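Local coordinates for glutamine synthetase (Streptomyces coelicolor, PDB 4BAX), which belongs to the glutamine synthetase family and joins a beta-grasp domain to a catalytic domain within an assembly of ten protein chains, at residues 5-10 with 20-25; 37-42 with 59-64. One frame throughout, in Å; residues are numbered along the deposited sequence.

Interaction 1 of 2, residues 5-10 with 20-25; sequences KAEYIW and LRSKTK
The carboxylate of Glu-7 spans two hydroxyls on the neighbouring strand. Thr-24 OG1 donates to Glu-7 OE1 at 2.7 Å, on the syn lone pair, while Ser-22 OG reaches the anti lone pair of Glu-7 OE2, also at 2.7 Å. Glu-7 CG stands anti to its backbone nitrogen (chi1 -168°), and a bend at chi2 (75°) turns the acid across toward the partner strand. A water donates to Glu-7 OE2 and, at 2.8 Å, to Thr-24 OG1. Arg-70, salt-bridged to OE1 and bonded to Thr-24 OG1, helps hold the carboxylate on this buried face. Further along, Ile-9 CG2 meets Leu-20 CD2 at 3.7 Å, beside Trp-198 and Trp-202 of helix 190-210. The two strands form the antiparallel hairpin of the beta-grasp domain, with paired backbone bonds at Ala-6/Lys-25, Tyr-8/Lys-23 and Trp-10/Arg-21. Thr-24 also pairs with a strand of the second subunit, which continues the sheet across the interface. On the other face, the Trp-10 indole lies over Arg-21, whose CB sits 3.5 Å from the centroid of the six-membered ring in a CH-pi contact. The guanidinium goes on to a salt bridge with Asp-12. Packing is looser toward the partly exposed lysines: Lys-23 CG comes only to the edge of the indole, 4.0 Å from Trp-10 CZ3, and Lys-25 CD lies obliquely to the phenol ring, 3.9 Å from Tyr-8 CZ.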
# COMPACT_ATOMS: atom_id res chain seq x y z
N LYS A 5 -7.32 -43.03 -0.06
CA LYS A 5 -6.41 -42.34 -0.94
C LYS A 5 -4.98 -42.84 -0.73
O LYS A 5 -4.53 -43.04 0.41
CB LYS A 5 -6.49 -40.85 -0.68
CG LYS A 5 -7.83 -40.25 -1.07
CD LYS A 5 -7.81 -38.74 -0.87
CE LYS A 5 -8.40 -38.33 0.44
NZ LYS A 5 -9.82 -37.97 0.21
N ALA A 6 -4.29 -43.07 -1.85
CA ALA A 6 -2.89 -43.46 -1.83
C ALA A 6 -2.06 -42.46 -2.64
O ALA A 6 -2.31 -42.23 -3.83
CB ALA A 6 -2.72 -44.85 -2.40
N GLU A 7 -1.07 -41.85 -1.99
CA GLU A 7 -0.20 -40.90 -2.68
C GLU A 7 1.07 -41.57 -3.16
O GLU A 7 1.94 -41.93 -2.36
CB GLU A 7 0.15 -39.73 -1.76
CG GLU A 7 0.80 -38.53 -2.48
CD GLU A 7 -0.17 -37.68 -3.31
OE1 GLU A 7 -1.39 -37.94 -3.29
OE2 GLU A 7 0.30 -36.76 -4.01
N TYR A 8 1.17 -41.72 -4.48
CA TYR A 8 2.32 -42.39 -5.08
C TYR A 8 3.40 -41.37 -5.31
O TYR A 8 3.19 -40.38 -6.01
CB TYR A 8 1.93 -43.06 -6.39
CG TYR A 8 1.30 -44.43 -6.24
CD1 TYR A 8 0.23 -44.63 -5.38
CD2 TYR A 8 1.74 -45.51 -7.00
CE1 TYR A 8 -0.37 -45.88 -5.26
CE2 TYR A 8 1.14 -46.78 -6.87
CZ TYR A 8 0.08 -46.95 -6.01
OH TYR A 8 -0.51 -48.21 -5.90
N ILE A 9 4.54 -41.61 -4.69
CA ILE A 9 5.66 -40.68 -4.70
C ILE A 9 6.83 -41.35 -5.37
O ILE A 9 7.12 -42.54 -5.12
CB ILE A 9 6.02 -40.24 -3.24
CG1 ILE A 9 4.86 -39.43 -2.64
CG2 ILE A 9 7.30 -39.43 -3.16
CD1 ILE A 9 4.74 -39.45 -1.09
N TRP A 10 7.50 -40.63 -6.26
CA TRP A 10 8.69 -41.20 -6.87
C TRP A 10 9.74 -40.13 -7.13
O TRP A 10 9.47 -38.95 -6.92
CB TRP A 10 8.37 -42.01 -8.14
CG TRP A 10 8.00 -41.19 -9.35
CD1 TRP A 10 8.83 -40.84 -10.38
CD2 TRP A 10 6.70 -40.65 -9.68
NE1 TRP A 10 8.13 -40.11 -11.33
CE2 TRP A 10 6.83 -39.98 -10.92
CE3 TRP A 10 5.46 -40.66 -9.05
CZ2 TRP A 10 5.76 -39.33 -11.54
CZ3 TRP A 10 4.38 -40.01 -9.67
CH2 TRP A 10 4.54 -39.36 -10.90
N LEU A 20 11.37 -35.03 -6.62
CA LEU A 20 10.21 -35.80 -6.20
C LEU A 20 9.00 -35.51 -7.10
O LEU A 20 8.82 -34.39 -7.56
CB LEU A 20 9.87 -35.54 -4.75
CG LEU A 20 10.85 -36.11 -3.76
CD1 LEU A 20 10.85 -35.22 -2.53
CD2 LEU A 20 10.49 -37.57 -3.41
N ARG A 21 8.24 -36.54 -7.41
CA ARG A 21 6.97 -36.40 -8.11
C ARG A 21 5.88 -37.19 -7.35
O ARG A 21 6.17 -38.18 -6.64
CB ARG A 21 7.06 -36.86 -9.57
CG ARG A 21 8.23 -36.28 -10.33
CD ARG A 21 8.01 -34.83 -10.71
NE ARG A 21 9.13 -34.34 -11.49
CZ ARG A 21 9.03 -33.35 -12.37
NH1 ARG A 21 7.85 -32.77 -12.58
NH2 ARG A 21 10.11 -32.95 -13.05
N SER A 22 4.65 -36.73 -7.48
CA SER A 22 3.56 -37.41 -6.82
C SER A 22 2.22 -37.22 -7.51
O SER A 22 1.98 -36.20 -8.18
CB SER A 22 3.49 -37.03 -5.34
OG SER A 22 2.59 -35.96 -5.14
N LYS A 23 1.40 -38.27 -7.43
CA LYS A 23 -0.02 -38.20 -7.73
C LYS A 23 -0.86 -39.13 -6.84
O LYS A 23 -0.35 -40.07 -6.21
CB LYS A 23 -0.30 -38.44 -9.21
CG LYS A 23 0.45 -39.55 -9.84
CD LYS A 23 0.02 -39.71 -11.28
CE LYS A 23 0.84 -40.80 -11.94
NZ LYS A 23 0.01 -41.63 -12.86
N THR A 24 -2.16 -38.87 -6.85
CA THR A 24 -3.13 -39.55 -6.01
C THR A 24 -3.90 -40.62 -6.73
O THR A 24 -4.43 -40.40 -7.83
CB THR A 24 -4.17 -38.56 -5.43
OG1 THR A 24 -3.51 -37.41 -4.88
CG2 THR A 24 -5.08 -39.24 -4.41
N LYS A 25 -3.97 -41.78 -6.09
CA LYS A 25 -4.75 -42.89 -6.60
C LYS A 25 -5.87 -43.18 -5.60
O LYS A 25 -5.64 -43.23 -4.37
CB LYS A 25 -3.84 -44.12 -6.74
CG LYS A 25 -4.46 -45.34 -7.40
CD LYS A 25 -3.33 -46.31 -7.77
CE LYS A 25 -3.81 -47.45 -8.67
NZ LYS A 25 -3.55 -47.15 -10.12
O HOH W 1 -1.91 -35.33 -5.77

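Interaction 2 of 2, residues 37-42 with 59-64; sequences LPVWGF and LKPVFS
With CG of Phe-42 between its backbone N and carbonyl carbon (chi1 65°) and CG of Leu-59 anti to its own carbonyl carbon (chi1 -70°), ring and isobutyl group meet at about a right angle. Leu-59 CD2 comes in at the ring's edge, 3.5 Å from Phe-42 CE1, and Leu-59 CG lies 3.6 Å from Phe-42 CD1. Alongside, the CB atoms of Trp-40 and Leu-59 are 4.0 Å apart, before the indole swings away from the partner strand. These two residues form an antiparallel hydrogen-bonded pair: Trp-40 N donates to Leu-59 O at 2.8 Å, in the carbonyl plane and on a lone pair. Strand 40-43 is thereby attached as the outermost strand on this side of the beta-grasp sheet within the chain. The pairing is brief, since the N-to-C directions of the short strand segments lie 131° apart, well short of antiparallel, and residues 37-39 leave as a loop. There Pro-61 takes up the packing: Pro-61 CG lies 4.1 Å from Leu-37 CB and 3.8 Å from Pro-38 O, with Leu-34 and Val-77 also against the proline. Beyond it, Val-62 and Phe-63 both face Leu-78 of the inner neighbour strand 75-82, a classic beta bulge.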
# COMPACT_ATOMS: atom_id res chain seq x y z
N LEU A 37 -0.79 -53.47 -2.95
CA LEU A 37 -0.85 -52.20 -3.65
C LEU A 37 -0.50 -52.34 -5.11
O LEU A 37 0.55 -52.89 -5.45
CB LEU A 37 0.08 -51.18 -3.00
CG LEU A 37 -0.37 -50.70 -1.63
CD1 LEU A 37 0.77 -49.95 -0.98
CD2 LEU A 37 -1.61 -49.82 -1.77
N PRO A 38 -1.38 -51.83 -5.97
CA PRO A 38 -1.18 -51.97 -7.41
C PRO A 38 0.06 -51.20 -7.87
O PRO A 38 0.37 -50.12 -7.35
CB PRO A 38 -2.46 -51.35 -8.01
CG PRO A 38 -3.11 -50.58 -6.90
CD PRO A 38 -2.69 -51.24 -5.62
N VAL A 39 0.77 -51.76 -8.86
CA VAL A 39 1.81 -51.02 -9.56
C VAL A 39 1.10 -50.06 -10.47
O VAL A 39 -0.07 -50.28 -10.80
CB VAL A 39 2.80 -51.92 -10.34
CG1 VAL A 39 3.18 -53.16 -9.53
CG2 VAL A 39 2.22 -52.30 -11.71
N TRP A 40 1.78 -48.98 -10.82
CA TRP A 40 1.16 -47.93 -11.60
C TRP A 40 2.12 -47.40 -12.66
O TRP A 40 3.24 -47.86 -12.79
CB TRP A 40 0.71 -46.80 -10.66
CG TRP A 40 -0.43 -45.99 -11.16
CD1 TRP A 40 -1.16 -46.20 -12.30
CD2 TRP A 40 -0.99 -44.84 -10.53
NE1 TRP A 40 -2.14 -45.23 -12.42
CE2 TRP A 40 -2.06 -44.39 -11.34
CE3 TRP A 40 -0.70 -44.14 -9.35
CZ2 TRP A 40 -2.83 -43.27 -11.01
CZ3 TRP A 40 -1.46 -43.02 -9.04
CH2 TRP A 40 -2.51 -42.60 -9.86
N GLY A 41 1.69 -46.39 -13.39
CA GLY A 41 2.53 -45.87 -14.44
C GLY A 41 2.35 -44.38 -14.57
O GLY A 41 1.45 -43.80 -13.96
N PHE A 42 3.20 -43.76 -15.37
CA PHE A 42 3.06 -42.35 -15.67
C PHE A 42 3.77 -42.05 -16.98
O PHE A 42 4.45 -42.91 -17.56
CB PHE A 42 3.60 -41.48 -14.54
CG PHE A 42 5.06 -41.61 -14.33
CD1 PHE A 42 5.57 -42.59 -13.49
CD2 PHE A 42 5.94 -40.75 -14.97
CE1 PHE A 42 6.93 -42.72 -13.29
CE2 PHE A 42 7.31 -40.88 -14.77
CZ PHE A 42 7.80 -41.87 -13.93
N LEU A 59 5.45 -47.55 -11.99
CA LEU A 59 5.63 -47.27 -10.58
C LEU A 59 5.47 -48.54 -9.77
O LEU A 59 4.42 -49.22 -9.89
CB LEU A 59 4.60 -46.23 -10.13
CG LEU A 59 4.89 -44.85 -10.73
CD1 LEU A 59 3.79 -43.81 -10.42
CD2 LEU A 59 6.27 -44.35 -10.28
N LYS A 60 6.51 -48.90 -9.04
CA LYS A 60 6.44 -50.08 -8.21
C LYS A 60 6.65 -49.70 -6.74
O LYS A 60 7.73 -49.23 -6.39
CB LYS A 60 7.51 -51.08 -8.64
CG LYS A 60 7.47 -52.38 -7.91
CD LYS A 60 8.71 -53.17 -8.30
CE LYS A 60 8.79 -54.50 -7.57
NZ LYS A 60 7.54 -55.26 -7.91
N PRO A 61 5.63 -49.90 -5.89
CA PRO A 61 5.67 -49.56 -4.46
C PRO A 61 6.83 -50.28 -3.76
O PRO A 61 7.05 -51.47 -4.02
CB PRO A 61 4.33 -50.10 -3.92
CG PRO A 61 3.42 -50.14 -5.12
CD PRO A 61 4.26 -50.25 -6.35
N VAL A 62 7.61 -49.57 -2.95
CA VAL A 62 8.69 -50.21 -2.20
C VAL A 62 8.54 -49.92 -0.71
O VAL A 62 9.12 -50.61 0.13
CB VAL A 62 10.09 -49.78 -2.72
CG1 VAL A 62 10.23 -50.13 -4.19
CG2 VAL A 62 10.32 -48.29 -2.49
N PHE A 63 7.80 -48.86 -0.41
CA PHE A 63 7.59 -48.44 0.97
C PHE A 63 6.26 -47.71 1.06
O PHE A 63 5.90 -46.99 0.14
CB PHE A 63 8.74 -47.54 1.43
CG PHE A 63 8.54 -46.96 2.81
CD1 PHE A 63 8.98 -47.67 3.92
CD2 PHE A 63 7.94 -45.71 3.00
CE1 PHE A 63 8.82 -47.16 5.21
CE2 PHE A 63 7.78 -45.19 4.28
CZ PHE A 63 8.22 -45.91 5.39
N SER A 64 5.57 -47.86 2.20
CA SER A 64 4.29 -47.18 2.43
C SER A 64 4.11 -46.81 3.90
O SER A 64 4.65 -47.48 4.78
CB SER A 64 3.09 -48.00 1.93
OG SER A 64 2.83 -49.09 2.81

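Overall arrangement
Interactions 1 and 2 lie on one five-stranded sheet, their centres about 9 Å apart. They involve its outermost strands within the chain, 20-28 and 40-43, separated in sheet order by strands 3-11, 75-82 and 56-66. Yet the contacts touch: Tyr-8 OH probably bonds to Pro-38 O at 2.6 Å, and Lys-23 NZ to Gly-41 O at 2.8 Å. Trp-10 stacks on Phe-42, while the Trp-40 and Tyr-8 rings meet edge-to-face, and Trp-40 makes cation-pi contacts with Lys-23 and Lys-25. Strand 40-43 and its preceding loop thus pack against the face of the hairpin carrying these residues. Near interaction 1, the side chain of Leu-20 is about 6 Å from a sodium ion.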